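Local coordinates for protein naphthalene dioxygenase large subunit (Rhodococcus sp., PDB 2B1X) that carries a Rieske iron-sulfur cluster and, in a separate domain, a mononuclear iron(III) ion, as the large subunit of a ring-hydroxylating dioxygenase of the Rieske non-haem iron family, at residues D16-W21 against F427-M432; V73-D76 against E80-G83; H84-A87 against M93-C96; Y239-H244 against P406-P411; H295-V298 against L302-G305. All coordinates share one frame; numbering follows the deposited sequence.

How the interactions relate
Followed from the N terminus, the chain opens interaction 1 at residues 16-21 and closes it at 427-432, so the other four contacts all nest inside this loop of about 400 residues. Interactions 2 and 3 come in quick succession in the Rieske domain: both use strand 81-85, and they touch where Cys74 meets His84. Interaction 4 (239-244 with 406-411) then encloses interaction 5 (295-298 with 302-305), and both reach the large antiparallel sheet of the catalytic domain, their centres about 17 Å apart. Interaction 1 ties the N-terminal region to the C-terminal helix 422-436, whose Phe427 packs on Thr297 of interaction 5.

Interaction 1: residues D16-W21 against F427-M432; sequences DVNSDW and FLEYWM
Glu429 and Met432, on one side of helix 422-436, receive Asn18 and Val17 from the loop that follows helix 4-16. The backbones stay well apart, the closest CA atoms, those of Val17 and Glu429, being 6.8 Å from each other, so side chains make the contact. Followed outward, the Glu429 side chain is apolar first and polar at its end. Its CB lies 4.2 Å from Val17 CG1, a loose apolar approach. CG then stands anti to the backbone N (chi1 178°), and the straight chain beyond it lifts the carboxylate off the helix toward Asn18. There CD comes within 3.7 Å of Asn18 ND2, and OE2 accepts a hydrogen bond from the same ND2 at 2.9 Å. The N-H...O angle at the hydrogen is 136°, so the bond is bent. The donor keeps close to its own amide plane but meets OE2 from above the carboxylate plane, since the two flat groups are steeply turned against each other and the side chains cross at about a right angle. Beside this polar end, exposed at Asn18 and partly exposed at Glu429, lies a buried apolar patch of Val17 and Met432. Met432, bent at its last torsion (chi3 -79°), folds its methyl CE back to 3.9 Å from Val17 CB, and the two side chains run past each other in opposite directions. Leu14 of helix 4-16 touches both Glu429 and Met432, and Val23 of strand 22-24 packs on both Val17 and Leu428, so the helix before the loop and the strand after it also touch helix 422-436.

Interaction 2: residues V73-D76 against E80-G83; sequences VCRD and EIRG
Val73-Asp76 and Glu80-Gly83 are the two arms of a beta hairpin in the Rieske domain, with strands 73-75 and 81-83 running antiparallel at 155°. Backbone bonds set the register: Cys74 and Arg82 form a hydrogen-bonded pair, with Cys74 N to Arg82 O and Arg82 N to Cys74 O both 2.9 Å. Nearer the turn, Asp76 N donates to Glu80 O at 2.8 Å. The carboxylate of Asp76 reinforces this end, because its OD1 accepts from Glu80 N at 3.0 Å and also from Gly78 N inside the turn. Charge contacts follow on the face that carries Cys74 and Arg82. Asp76 OD2 and Arg82 NE make a salt bridge at 2.8 Å, the oxygen lying at the guanidinium edge but tilted from its plane, and a water donates to the same OD2. Glu80 OE2 joins through charge alone, lying over a face of the Arg82 guanidinium with no N-H aimed at it. On the face of Arg75 and Ile81 the contact is one of packing: the Arg75 guanidinium, whose NE is hydrogen-bonded to Ile55 O, has Ile81 CD1 seated over the centre of one face, 3.7 Å from its CZ.

Interaction 3: residues H84-A87 against M93-C96; sequences HLNA and MQVC
Asn86 is the centre of an inverse gamma turn that follows strand 81-85, and there the chain passes Gln94, whose CA comes to 4.8 Å from Ala87 CA. Backbone contacts at this point are C-H to oxygen: Gln94 CA stands 3.3 Å from Asn86 O, nearly straight at the hydrogen (163°). That carbonyl oxygen is buried and has no conventional hydrogen-bond partner in the model, so the C-H contact is probably a weak partial compensation. The side chain of Asn86 does most of the joining. With CG anti to the backbone N (chi1 -170°), its amide reaches across to the backbone of 94-96 and uses both of its ends. Asn86 OD1 takes Cys96 N at 3.2 Å, in the carbonyl plane and on a lone pair, and receives a weak bond from Val95 N at 3.0 Å. Asn86 ND2 gives a straighter bond, 2.8 Å to Cys96 O, lying near its own amide plane. Cys96 is thereby held by both N and O, which fixes the rotation of the amide. Gln70 OE1 adds a second acceptor for Asn86 ND2 and also binds Gln94 NE2, while Gln94 OE1 is hydrogen-bonded to Ser378 of the second subunit. Alongside, Gln94 CG lies 3.8 Å from Asn86 ND2, and Val95 CG2 lies 3.5 Å from Asn86 OD1. The five residues between the segments include Cys88, His90 and Arg91 of the iron-sulfur cluster pocket, so the contact closes the base of a cluster-binding loop. Val95 packs on Ile72 of strand 69-75 and, with Cys96, on Phe106 of strand 105-107.

Interaction 4: residues Y239-H244 against P406-P411; sequences YGEHIH and PNWTGP
Glu241 lies flat over one face of the Trp408 indole, and this stack is the tight half of the contact. Its carboxylate plane is only 10° from the ring plane, and CD comes to 3.4 Å from Trp408 CE3. Behind it, Glu241 CG sits 3.6 Å from the centroid of the six-membered ring, 7° off the normal, which is the geometry of a CH-pi contact. A bend at chi2 (83°) lays the acid along the indole, and both Glu241 oxygens come close to the ring, OE1 and OE2 each 3.5 Å from Trp408 CE3. Nothing here is a hydrogen bond across the segments. Asp405 OD2 lies close to Glu241 OE2, and the proximity of like charges could raise the affinity of one of these acids for a proton.

The other half is looser. Ile243 CD1 approaches Trp408 CZ2 at 3.8 Å, its side chain crossing the indole at about a right angle, and Ile243 CG2 comes no closer than 3.8 Å to Pro411 O. Solvent lies toward the loop: Trp408 and Pro411 are partly exposed, whereas Glu241 and Ile243 are buried. Trp408 NE1 and Pro411 O both find a partner in the Tyr176 hydroxyl, so one group from helix 174-181 binds the loop at two points. Ala414 of strand 413-415 touches Glu241, Ile243 and Trp408 together, placing the loop 406-411 over the junction of this end strand with its antiparallel neighbour 240-244 in the catalytic-domain sheet.

Interaction 5: residues H295-V298 against L302-G305; sequences HGTV and LSIG
Thr297 and Ser303 face each other across a non-hydrogen-bonded pair of the antiparallel hairpin 293-298 and 302-309, their hydroxyls, OG1 and OG, 2.8 Å apart and hydrogen-bonded. Each oxygen lies beside its own backbone N (chi1 -72° for Thr297, -63° for Ser303), which turns both toward the middle of the pair, whose CA atoms are only 4.1 Å apart. His295, on the same face, is held separately, NE2 by Asp418 OD2 and ND1 by Phe210 O. The reverse face is aliphatic: Val298 and Leu302 lie side by side and point the same way, with Val298 CG2 at 4.0 Å from Leu302 CD2 and at a looser 4.3 Å from Ile304 CD1. Leu177 of helix 174-181 packs on Val298 and Ile304 there. Backbone bonds hold the register, among them Gly296 O to Ile304 N at 2.9 Å and Val298 N to Leu302 O at 2.7 Å, whereas the return bond from Leu302 N is weak. All seven touching residues are buried, which makes internal partners for the polar atoms favourable. Thr297 OG1 is also bonded to Ala207 O and Ser303 OG to Trp326 NE1, so a polar chain runs from helix 204-212 through the hydroxyl pair to strand 318-330.

Interaction 1: residues D16-W21 against F427-M432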
# COMPACT_ATOMS: atom_id res chain seq x y z
N ASP A 16 -1.37 -31.86 21.28
CA ASP A 16 -0.08 -31.39 21.80
C ASP A 16 -0.20 -30.43 22.96
O ASP A 16 0.67 -30.39 23.83
CB ASP A 16 0.74 -30.70 20.70
CG ASP A 16 1.18 -31.65 19.61
OD1 ASP A 16 1.16 -32.89 19.81
OD2 ASP A 16 1.57 -31.21 18.51
N VAL A 17 -1.26 -29.64 22.96
CA VAL A 17 -1.41 -28.56 23.92
C VAL A 17 -1.40 -29.09 25.34
O VAL A 17 -0.86 -28.44 26.23
CB VAL A 17 -2.65 -27.66 23.63
CG1 VAL A 17 -3.96 -28.37 23.94
CG2 VAL A 17 -2.56 -26.38 24.41
N ASN A 18 -1.93 -30.29 25.55
CA ASN A 18 -1.92 -30.88 26.89
C ASN A 18 -1.02 -32.10 27.09
O ASN A 18 -1.03 -32.69 28.15
CB ASN A 18 -3.34 -31.24 27.35
CG ASN A 18 -4.25 -30.04 27.43
OD1 ASN A 18 -3.90 -29.00 28.03
ND2 ASN A 18 -5.44 -30.16 26.81
N SER A 19 -0.26 -32.50 26.08
CA SER A 19 0.71 -33.58 26.30
C SER A 19 2.14 -33.04 26.24
O SER A 19 2.80 -32.95 27.27
CB SER A 19 0.48 -34.74 25.33
OG SER A 19 0.43 -34.23 24.01
N ASP A 20 2.61 -32.65 25.05
CA ASP A 20 3.91 -31.97 24.90
C ASP A 20 3.90 -30.55 25.50
O ASP A 20 4.95 -30.01 25.78
CB ASP A 20 4.31 -31.87 23.41
CG ASP A 20 4.67 -33.23 22.80
OD1 ASP A 20 4.77 -34.23 23.54
OD2 ASP A 20 4.89 -33.39 21.58
N TRP A 21 2.70 -29.98 25.69
CA TRP A 21 2.53 -28.55 26.03
C TRP A 21 3.15 -27.63 24.96
O TRP A 21 3.89 -26.70 25.28
CB TRP A 21 3.09 -28.21 27.42
CG TRP A 21 2.36 -28.88 28.61
CD1 TRP A 21 1.60 -30.02 28.56
CD2 TRP A 21 2.30 -28.42 29.97
NE1 TRP A 21 1.11 -30.32 29.81
CE2 TRP A 21 1.53 -29.36 30.70
CE3 TRP A 21 2.87 -27.34 30.66
CZ2 TRP A 21 1.27 -29.23 32.08
CZ3 TRP A 21 2.63 -27.22 32.03
CH2 TRP A 21 1.83 -28.16 32.72
N PHE A 427 -6.26 -20.84 26.52
CA PHE A 427 -6.78 -19.89 25.54
C PHE A 427 -6.71 -20.55 24.15
O PHE A 427 -7.68 -20.54 23.40
CB PHE A 427 -5.94 -18.60 25.62
CG PHE A 427 -6.27 -17.58 24.56
CD1 PHE A 427 -7.09 -16.51 24.85
CD2 PHE A 427 -5.70 -17.68 23.28
CE1 PHE A 427 -7.39 -15.54 23.89
CE2 PHE A 427 -6.01 -16.72 22.30
CZ PHE A 427 -6.84 -15.63 22.64
N LEU A 428 -5.55 -21.13 23.83
CA LEU A 428 -5.34 -21.70 22.51
C LEU A 428 -6.10 -22.99 22.32
O LEU A 428 -6.49 -23.32 21.21
CB LEU A 428 -3.83 -21.92 22.26
CG LEU A 428 -3.09 -20.61 22.02
CD1 LEU A 428 -1.60 -20.86 21.92
CD2 LEU A 428 -3.63 -19.85 20.78
N GLU A 429 -6.30 -23.74 23.41
CA GLU A 429 -7.14 -24.94 23.35
C GLU A 429 -8.55 -24.58 22.94
O GLU A 429 -9.13 -25.26 22.05
CB GLU A 429 -7.16 -25.69 24.71
CG GLU A 429 -8.07 -26.92 24.70
CD GLU A 429 -8.05 -27.73 25.98
OE1 GLU A 429 -8.23 -27.18 27.08
OE2 GLU A 429 -7.89 -28.96 25.87
N TYR A 430 -9.13 -23.57 23.58
CA TYR A 430 -10.47 -23.12 23.23
C TYR A 430 -10.51 -22.58 21.79
O TYR A 430 -11.42 -22.87 21.06
CB TYR A 430 -11.02 -22.09 24.22
CG TYR A 430 -12.49 -21.73 24.02
CD1 TYR A 430 -13.50 -22.71 24.02
CD2 TYR A 430 -12.87 -20.39 23.82
CE1 TYR A 430 -14.85 -22.36 23.82
CE2 TYR A 430 -14.21 -20.03 23.65
CZ TYR A 430 -15.18 -21.03 23.63
OH TYR A 430 -16.49 -20.65 23.46
N TRP A 431 -9.48 -21.82 21.41
CA TRP A 431 -9.40 -21.27 20.05
C TRP A 431 -9.43 -22.46 19.05
O TRP A 431 -10.17 -22.44 18.10
CB TRP A 431 -8.11 -20.42 19.93
CG TRP A 431 -7.84 -19.85 18.56
CD1 TRP A 431 -8.25 -18.66 18.10
CD2 TRP A 431 -7.13 -20.48 17.50
NE1 TRP A 431 -7.83 -18.46 16.80
CE2 TRP A 431 -7.13 -19.57 16.40
CE3 TRP A 431 -6.47 -21.71 17.35
CZ2 TRP A 431 -6.53 -19.87 15.16
CZ3 TRP A 431 -5.87 -22.01 16.12
CH2 TRP A 431 -5.90 -21.08 15.04
N MET A 432 -8.63 -23.49 19.33
CA MET A 432 -8.54 -24.66 18.47
C MET A 432 -9.84 -25.46 18.43
O MET A 432 -10.26 -25.88 17.35
CB MET A 432 -7.35 -25.55 18.86
CG MET A 432 -5.97 -25.01 18.42
SD MET A 432 -4.66 -26.22 18.75
CE MET A 432 -4.40 -25.99 20.53

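Interaction 2: residues V73-D76 against E80-G83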
# COMPACT_ATOMS: atom_id res chain seq x y z
N VAL A 73 -23.36 1.47 18.29
CA VAL A 73 -23.71 1.06 19.62
C VAL A 73 -24.22 2.32 20.30
O VAL A 73 -23.46 3.26 20.44
CB VAL A 73 -22.49 0.42 20.37
CG1 VAL A 73 -22.87 0.06 21.84
CG2 VAL A 73 -22.02 -0.80 19.61
N CYS A 74 -25.49 2.36 20.66
CA CYS A 74 -26.08 3.61 21.12
C CYS A 74 -27.05 3.44 22.28
O CYS A 74 -27.49 2.34 22.57
CB CYS A 74 -26.76 4.35 19.96
SG CYS A 74 -28.18 3.50 19.22
N ARG A 75 -27.31 4.54 22.97
CA ARG A 75 -28.39 4.59 23.95
C ARG A 75 -29.52 5.30 23.24
O ARG A 75 -29.38 6.45 22.80
CB ARG A 75 -27.97 5.38 25.21
CG ARG A 75 -28.97 5.26 26.39
CD ARG A 75 -28.50 5.90 27.68
NE ARG A 75 -27.19 5.41 28.14
CZ ARG A 75 -26.99 4.38 28.96
NH1 ARG A 75 -27.99 3.68 29.44
NH2 ARG A 75 -25.76 4.06 29.30
N ASP A 76 -30.65 4.61 23.08
CA ASP A 76 -31.70 5.18 22.22
C ASP A 76 -32.58 6.18 22.98
O ASP A 76 -32.35 6.44 24.18
CB ASP A 76 -32.51 4.09 21.47
CG ASP A 76 -33.44 3.29 22.37
OD1 ASP A 76 -33.74 3.67 23.54
OD2 ASP A 76 -33.92 2.21 21.96
N GLU A 80 -32.63 2.60 26.06
CA GLU A 80 -32.19 1.23 25.84
C GLU A 80 -30.87 1.18 25.06
O GLU A 80 -30.64 2.00 24.18
CB GLU A 80 -33.27 0.46 25.07
CG GLU A 80 -33.03 -1.05 25.00
CD GLU A 80 -34.14 -1.83 24.32
OE1 GLU A 80 -35.34 -1.66 24.71
OE2 GLU A 80 -33.81 -2.62 23.38
N ILE A 81 -30.00 0.22 25.38
CA ILE A 81 -28.75 0.07 24.65
C ILE A 81 -29.05 -0.77 23.43
O ILE A 81 -29.62 -1.85 23.56
CB ILE A 81 -27.62 -0.62 25.49
CG1 ILE A 81 -27.29 0.18 26.76
CG2 ILE A 81 -26.36 -0.85 24.61
CD1 ILE A 81 -26.79 1.58 26.53
N ARG A 82 -28.63 -0.26 22.27
CA ARG A 82 -28.81 -0.90 20.97
C ARG A 82 -27.48 -1.12 20.31
O ARG A 82 -26.53 -0.38 20.57
CB ARG A 82 -29.62 -0.00 20.04
CG ARG A 82 -30.95 0.38 20.59
CD ARG A 82 -31.99 -0.71 20.42
NE ARG A 82 -33.28 -0.37 21.01
CZ ARG A 82 -34.42 -0.93 20.64
NH1 ARG A 82 -34.42 -1.86 19.67
NH2 ARG A 82 -35.57 -0.57 21.22
N GLY A 83 -27.44 -2.14 19.45
CA GLY A 83 -26.35 -2.39 18.52
C GLY A 83 -26.98 -2.62 17.14
O GLY A 83 -27.70 -3.59 16.96
O HOH W 1 -36.36 1.98 23.22

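Interaction 3: residues H84-A87 against M93-C96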
# COMPACT_ATOMS: atom_id res chain seq x y z
N HIS A 84 -26.71 -1.70 16.21
CA HIS A 84 -27.27 -1.72 14.86
C HIS A 84 -26.18 -1.88 13.84
O HIS A 84 -25.23 -1.11 13.84
CB HIS A 84 -27.87 -0.35 14.51
CG HIS A 84 -28.86 0.18 15.48
ND1 HIS A 84 -30.04 -0.48 15.81
CD2 HIS A 84 -28.89 1.36 16.15
CE1 HIS A 84 -30.72 0.25 16.67
NE2 HIS A 84 -30.06 1.38 16.87
N LEU A 85 -26.33 -2.82 12.90
CA LEU A 85 -25.42 -2.89 11.78
C LEU A 85 -25.45 -1.56 11.02
O LEU A 85 -26.53 -1.07 10.63
CB LEU A 85 -25.78 -4.06 10.82
CG LEU A 85 -24.87 -4.24 9.59
CD1 LEU A 85 -23.52 -4.81 10.04
CD2 LEU A 85 -25.53 -5.16 8.53
N ASN A 86 -24.27 -0.98 10.78
CA ASN A 86 -24.18 0.35 10.18
C ASN A 86 -24.29 0.33 8.66
O ASN A 86 -23.38 0.78 7.93
CB ASN A 86 -22.90 1.03 10.63
CG ASN A 86 -22.86 2.50 10.25
OD1 ASN A 86 -23.88 3.09 9.93
ND2 ASN A 86 -21.65 3.08 10.24
N ALA A 87 -25.42 -0.18 8.18
CA ALA A 87 -25.63 -0.48 6.77
C ALA A 87 -27.09 -0.29 6.51
O ALA A 87 -27.91 -1.05 7.02
CB ALA A 87 -25.20 -1.93 6.45
N MET A 93 -25.61 1.67 2.47
CA MET A 93 -24.72 2.78 2.87
C MET A 93 -24.59 2.90 4.39
O MET A 93 -25.53 2.57 5.10
CB MET A 93 -25.15 4.14 2.28
CG MET A 93 -23.86 5.05 2.26
SD MET A 93 -24.09 6.65 1.67
CE MET A 93 -22.82 7.46 2.64
N GLN A 94 -23.43 3.35 4.88
CA GLN A 94 -23.29 3.71 6.31
C GLN A 94 -24.28 4.83 6.62
O GLN A 94 -24.32 5.83 5.89
CB GLN A 94 -21.91 4.21 6.63
CG GLN A 94 -20.82 3.17 6.54
CD GLN A 94 -19.47 3.82 6.60
OE1 GLN A 94 -19.08 4.53 5.66
NE2 GLN A 94 -18.77 3.62 7.70
N VAL A 95 -25.09 4.64 7.66
CA VAL A 95 -26.03 5.69 8.08
C VAL A 95 -25.39 6.57 9.15
O VAL A 95 -25.97 7.55 9.64
CB VAL A 95 -27.38 5.09 8.57
CG1 VAL A 95 -28.06 4.35 7.38
CG2 VAL A 95 -27.19 4.15 9.78
N CYS A 96 -24.17 6.21 9.54
CA CYS A 96 -23.38 7.06 10.41
C CYS A 96 -21.93 6.92 10.00
O CYS A 96 -21.38 5.83 10.07
CB CYS A 96 -23.62 6.63 11.86
SG CYS A 96 -22.57 7.53 12.96

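Interaction 4: residues Y239-H244 against P406-P411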
# COMPACT_ATOMS: atom_id res chain seq x y z
N TYR A 239 5.12 -14.37 43.58
CA TYR A 239 4.19 -13.89 44.62
C TYR A 239 2.87 -13.56 43.97
O TYR A 239 2.38 -12.43 44.05
CB TYR A 239 4.76 -12.68 45.37
CG TYR A 239 6.16 -12.95 45.90
CD1 TYR A 239 7.28 -12.55 45.16
CD2 TYR A 239 6.36 -13.60 47.12
CE1 TYR A 239 8.55 -12.81 45.61
CE2 TYR A 239 7.65 -13.87 47.59
CZ TYR A 239 8.74 -13.47 46.83
OH TYR A 239 10.04 -13.70 47.26
N GLY A 240 2.32 -14.55 43.28
CA GLY A 240 1.10 -14.36 42.53
C GLY A 240 0.35 -15.65 42.28
O GLY A 240 0.78 -16.74 42.71
N GLU A 241 -0.75 -15.52 41.55
CA GLU A 241 -1.62 -16.64 41.19
C GLU A 241 -1.93 -16.60 39.70
O GLU A 241 -2.13 -15.53 39.16
CB GLU A 241 -2.89 -16.57 42.02
CG GLU A 241 -3.61 -17.90 42.15
CD GLU A 241 -3.06 -18.81 43.26
OE1 GLU A 241 -2.22 -18.36 44.08
OE2 GLU A 241 -3.50 -19.97 43.36
N HIS A 242 -1.94 -17.76 39.06
CA HIS A 242 -2.20 -17.94 37.60
C HIS A 242 -3.52 -18.73 37.47
O HIS A 242 -3.58 -19.89 37.90
CB HIS A 242 -1.04 -18.76 37.02
CG HIS A 242 -0.96 -18.81 35.51
ND1 HIS A 242 -0.33 -17.84 34.77
CD2 HIS A 242 -1.33 -19.77 34.63
CE1 HIS A 242 -0.36 -18.16 33.49
NE2 HIS A 242 -0.94 -19.34 33.37
N ILE A 243 -4.57 -18.12 36.92
CA ILE A 243 -5.94 -18.67 36.99
C ILE A 243 -6.63 -18.76 35.64
O ILE A 243 -6.61 -17.81 34.85
CB ILE A 243 -6.84 -17.80 37.91
CG1 ILE A 243 -6.25 -17.66 39.33
CG2 ILE A 243 -8.32 -18.30 37.89
CD1 ILE A 243 -6.35 -16.23 39.86
N HIS A 244 -7.26 -19.89 35.36
CA HIS A 244 -8.05 -19.92 34.14
C HIS A 244 -9.38 -20.56 34.38
O HIS A 244 -9.59 -21.26 35.37
CB HIS A 244 -7.32 -20.56 32.96
CG HIS A 244 -7.24 -22.05 33.01
ND1 HIS A 244 -6.18 -22.72 33.58
CD2 HIS A 244 -8.07 -23.00 32.54
CE1 HIS A 244 -6.36 -24.01 33.45
NE2 HIS A 244 -7.50 -24.21 32.81
N PRO A 406 -4.46 -25.90 46.26
CA PRO A 406 -5.60 -26.41 47.05
C PRO A 406 -6.20 -25.35 47.99
O PRO A 406 -7.35 -25.48 48.43
CB PRO A 406 -4.96 -27.53 47.89
CG PRO A 406 -3.55 -27.11 48.08
CD PRO A 406 -3.17 -26.42 46.76
N ASN A 407 -5.41 -24.32 48.29
CA ASN A 407 -5.80 -23.23 49.18
C ASN A 407 -6.41 -21.99 48.49
O ASN A 407 -6.80 -21.04 49.17
CB ASN A 407 -4.59 -22.84 50.04
CG ASN A 407 -4.03 -24.03 50.83
OD1 ASN A 407 -4.76 -24.67 51.61
ND2 ASN A 407 -2.75 -24.34 50.63
N TRP A 408 -6.51 -21.98 47.15
CA TRP A 408 -7.08 -20.80 46.47
C TRP A 408 -8.59 -20.71 46.72
O TRP A 408 -9.30 -21.71 46.56
CB TRP A 408 -6.78 -20.81 44.98
CG TRP A 408 -7.14 -19.51 44.32
CD1 TRP A 408 -8.11 -19.30 43.37
CD2 TRP A 408 -6.51 -18.24 44.54
NE1 TRP A 408 -8.13 -17.97 43.00
CE2 TRP A 408 -7.15 -17.30 43.70
CE3 TRP A 408 -5.46 -17.80 45.37
CZ2 TRP A 408 -6.77 -15.95 43.65
CZ3 TRP A 408 -5.08 -16.46 45.33
CH2 TRP A 408 -5.75 -15.55 44.47
N THR A 409 -9.05 -19.52 47.11
CA THR A 409 -10.44 -19.30 47.52
C THR A 409 -11.36 -18.83 46.38
O THR A 409 -12.57 -18.69 46.57
CB THR A 409 -10.54 -18.28 48.71
OG1 THR A 409 -9.83 -17.07 48.40
CG2 THR A 409 -9.86 -18.82 49.95
N GLY A 410 -10.79 -18.58 45.21
CA GLY A 410 -11.61 -18.21 44.07
C GLY A 410 -11.88 -19.41 43.17
O GLY A 410 -11.28 -20.48 43.35
N PRO A 411 -12.81 -19.26 42.23
CA PRO A 411 -13.13 -20.33 41.28
C PRO A 411 -12.07 -20.43 40.14
O PRO A 411 -11.17 -19.57 40.04
CB PRO A 411 -14.49 -19.90 40.73
CG PRO A 411 -14.43 -18.40 40.77
CD PRO A 411 -13.65 -18.06 42.01

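Interaction 5: residues H295-V298 against L302-G305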
# COMPACT_ATOMS: atom_id res chain seq x y z
N HIS A 295 -3.57 -8.98 35.26
CA HIS A 295 -3.57 -9.00 33.80
C HIS A 295 -4.40 -10.20 33.33
O HIS A 295 -4.33 -11.26 33.95
CB HIS A 295 -2.14 -9.11 33.29
CG HIS A 295 -1.42 -10.33 33.79
ND1 HIS A 295 -1.36 -11.51 33.07
CD2 HIS A 295 -0.76 -10.57 34.95
CE1 HIS A 295 -0.68 -12.41 33.77
NE2 HIS A 295 -0.29 -11.86 34.90
N GLY A 296 -5.20 -10.03 32.27
CA GLY A 296 -6.02 -11.12 31.81
C GLY A 296 -6.60 -10.88 30.43
O GLY A 296 -6.52 -9.78 29.87
N THR A 297 -7.18 -11.93 29.88
CA THR A 297 -7.86 -11.78 28.61
C THR A 297 -9.22 -12.43 28.74
O THR A 297 -9.34 -13.55 29.26
CB THR A 297 -7.03 -12.45 27.50
OG1 THR A 297 -5.88 -11.63 27.26
CG2 THR A 297 -7.80 -12.47 26.17
N VAL A 298 -10.23 -11.69 28.31
CA VAL A 298 -11.54 -12.25 28.06
C VAL A 298 -11.60 -12.75 26.60
O VAL A 298 -11.60 -11.98 25.64
CB VAL A 298 -12.65 -11.19 28.29
CG1 VAL A 298 -14.02 -11.82 28.13
CG2 VAL A 298 -12.50 -10.57 29.68
N LEU A 302 -10.32 -9.24 24.18
CA LEU A 302 -10.37 -8.15 25.15
C LEU A 302 -9.39 -8.46 26.26
O LEU A 302 -9.52 -9.50 26.91
CB LEU A 302 -11.78 -7.98 25.75
CG LEU A 302 -11.83 -7.08 27.03
CD1 LEU A 302 -11.52 -5.65 26.64
CD2 LEU A 302 -13.16 -7.17 27.76
N SER A 303 -8.42 -7.58 26.50
CA SER A 303 -7.48 -7.79 27.60
C SER A 303 -7.60 -6.66 28.62
O SER A 303 -8.04 -5.56 28.29
CB SER A 303 -6.02 -7.92 27.12
OG SER A 303 -5.83 -9.05 26.26
N ILE A 304 -7.22 -6.98 29.86
CA ILE A 304 -7.32 -6.10 31.00
C ILE A 304 -5.94 -5.97 31.60
O ILE A 304 -5.23 -6.98 31.77
CB ILE A 304 -8.30 -6.72 32.02
CG1 ILE A 304 -9.71 -6.79 31.39
CG2 ILE A 304 -8.30 -5.96 33.34
CD1 ILE A 304 -10.75 -7.54 32.22
N GLY A 305 -5.56 -4.74 31.93
CA GLY A 305 -4.42 -4.51 32.80
C GLY A 305 -4.76 -3.58 33.95
O GLY A 305 -5.20 -2.46 33.71